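Local coordinates for protein glycosyl hyrolase, family 3 (Deinococcus radiodurans, PDB 3TEV) that probably hydrolyses O-glycosidic bonds, as a TIM-barrel member of glycoside hydrolase family 3, at residues A234-T239 and A279-R284. Numbering follows the deposited sequence.
Sequences AEHPAT and AVRALR
R281 sets the NH2 corner of its guanidinium over one face of the H236 ring, 3.1 Å above the ring plane and offset toward the rim. NH2 of R281 is 3.1 Å from NE2 of H236. It also lies 3.3 Å from CD2 of H236. The nitrogen stands over the ring, and its approach to NE2 has too poor an angle to count as a hydrogen bond. The two planes are 43° apart, too tilted for a parallel stack. R281 gets there with CG anti to the backbone N and a bend at chi2, which brings the arm off helix 275-285; its NE hydrogen-bonds to L240 O, anchoring the guanidinium just past T239. With CG beside the backbone N and anti to the carbonyl carbon (chi1 -57°), H236 presents a ring face to R281, and CB of E235 lies over the rim of the opposite face. Further along the chain, the backbones come closest at T239 and A282, whose CA atoms are 5.8 Å apart. There T239 O receives a CA-H...O contact from A282 (CA to O 3.5 Å, 137° at H) and also touches A282 CB, while T239 OG1 is hydrogen-bonded to H226. Replacing H236 by an alanine would remove the ring that NH2 of R281 rests on, and the outer end of the guanidinium, still tied through NE to L240 O, would probably be freer to turn. Within the TIM-barrel domain, the contact thus joins the loop before helix 242-252 to helix 275-285 through aromatic-face and CH...O contacts; the guanidinium would be expected to disfavour a charged imidazole, while the carboxylate of E235 would partly offset this.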
loop_
_atom_site.group_PDB
_atom_site.type_symbol
_atom_site.label_atom_id
_atom_site.label_comp_id
_atom_site.label_asym_id
_atom_site.label_seq_id
_atom_site.Cartn_x
_atom_site.Cartn_y
_atom_site.Cartn_z
ATOM N N ALA A 234 4.966 14.640 16.026
ATOM C CA ALA A 234 4.586 14.074 17.315
ATOM C C ALA A 234 3.065 14.008 17.505
ATOM O O ALA A 234 2.591 13.391 18.453
ATOM C CB ALA A 234 5.275 14.831 18.473
ATOM N N GLU A 235 2.314 14.599 16.572
ATOM C CA GLU A 235 0.868 14.739 16.723
ATOM C C GLU A 235 0.014 13.800 15.871
ATOM O O GLU A 235 -1.165 13.611 16.166
ATOM C CB GLU A 235 0.429 16.181 16.432
ATOM C CG GLU A 235 0.890 17.210 17.466
ATOM C CD GLU A 235 0.166 18.546 17.300
ATOM O OE1 GLU A 235 -0.287 19.118 18.329
ATOM O OE2 GLU A 235 0.037 19.002 16.131
ATOM N N HIS A 236 0.567 13.255 14.798
ATOM C CA HIS A 236 -0.252 12.479 13.865
ATOM C C HIS A 236 0.457 11.195 13.457
ATOM O O HIS A 236 1.684 11.188 13.311
ATOM C CB HIS A 236 -0.578 13.302 12.610
ATOM C CG HIS A 236 -1.269 14.598 12.895
ATOM N ND1 HIS A 236 -2.569 14.665 13.347
ATOM C CD2 HIS A 236 -0.839 15.880 12.791
ATOM C CE1 HIS A 236 -2.909 15.931 13.515
ATOM N NE2 HIS A 236 -1.876 16.689 13.187
ATOM N N PRO A 237 -0.300 10.105 13.269
ATOM C CA PRO A 237 0.321 8.932 12.626
ATOM C C PRO A 237 0.773 9.296 11.207
ATOM O O PRO A 237 0.189 10.202 10.578
ATOM C CB PRO A 237 -0.811 7.909 12.565
ATOM C CG PRO A 237 -2.077 8.711 12.697
ATOM C CD PRO A 237 -1.744 9.934 13.506
ATOM N N ALA A 238 1.786 8.597 10.700
ATOM C CA ALA A 238 2.334 8.883 9.367
ATOM C C ALA A 238 1.267 8.997 8.264
ATOM O O ALA A 238 1.320 9.908 7.414
ATOM C CB ALA A 238 3.366 7.868 8.999
ATOM N N THR A 239 0.281 8.097 8.308
ATOM C CA THR A 239 -0.773 8.041 7.303
ATOM C C THR A 239 -1.617 9.315 7.293
ATOM O O THR A 239 -2.304 9.599 6.306
ATOM C CB THR A 239 -1.720 6.855 7.574
ATOM O OG1 THR A 239 -2.150 6.942 8.930
ATOM C CG2 THR A 239 -0.990 5.543 7.459
ATOM N N ALA A 279 -9.980 9.178 6.193
ATOM C CA ALA A 279 -9.681 9.037 4.784
ATOM C C ALA A 279 -9.454 10.409 4.108
ATOM O O ALA A 279 -8.530 10.571 3.319
ATOM C CB ALA A 279 -10.775 8.267 4.099
ATOM N N VAL A 280 -10.265 11.401 4.462
ATOM C CA VAL A 280 -10.105 12.735 3.908
ATOM C C VAL A 280 -8.771 13.325 4.371
ATOM O O VAL A 280 -8.009 13.878 3.575
ATOM C CB VAL A 280 -11.336 13.633 4.255
ATOM C CG1 VAL A 280 -11.049 15.112 4.027
ATOM C CG2 VAL A 280 -12.553 13.177 3.435
ATOM N N ARG A 281 -8.469 13.144 5.654
ATOM C CA ARG A 281 -7.209 13.636 6.218
ATOM C C ARG A 281 -5.985 12.974 5.547
ATOM O O ARG A 281 -5.011 13.671 5.239
ATOM C CB ARG A 281 -7.206 13.466 7.742
ATOM C CG ARG A 281 -5.880 13.803 8.442
ATOM C CD ARG A 281 -5.570 15.330 8.600
ATOM N NE ARG A 281 -4.255 15.576 9.218
ATOM C CZ ARG A 281 -3.818 16.767 9.648
ATOM N NH1 ARG A 281 -4.575 17.856 9.548
ATOM N NH2 ARG A 281 -2.613 16.874 10.191
ATOM N N ALA A 282 -6.052 11.665 5.270
ATOM C CA ALA A 282 -4.967 10.979 4.562
ATOM C C ALA A 282 -4.734 11.567 3.170
ATOM O O ALA A 282 -3.585 11.792 2.778
ATOM C CB ALA A 282 -5.218 9.465 4.456
ATOM N N LEU A 283 -5.819 11.804 2.427
ATOM C CA LEU A 283 -5.691 12.326 1.080
ATOM C C LEU A 283 -5.097 13.732 1.151
ATOM O O LEU A 283 -4.151 14.029 0.431
ATOM C CB LEU A 283 -7.031 12.312 0.346
ATOM C CG LEU A 283 -7.556 10.913 -0.006
ATOM C CD1 LEU A 283 -9.053 10.983 -0.295
ATOM C CD2 LEU A 283 -6.772 10.256 -1.184
ATOM N N ARG A 284 -5.602 14.560 2.069
ATOM C CA ARG A 284 -5.092 15.926 2.240
ATOM C C ARG A 284 -3.617 15.922 2.629
ATOM O O ARG A 284 -2.829 16.714 2.099
ATOM C CB ARG A 284 -5.885 16.685 3.306
ATOM C CG ARG A 284 -7.217 17.231 2.859
ATOM C CD ARG A 284 -7.795 18.212 3.904
ATOM N NE ARG A 284 -8.943 18.937 3.361
ATOM C CZ ARG A 284 -10.144 18.986 3.926
ATOM N NH1 ARG A 284 -10.377 18.380 5.084
ATOM N NH2 ARG A 284 -11.113 19.664 3.341
#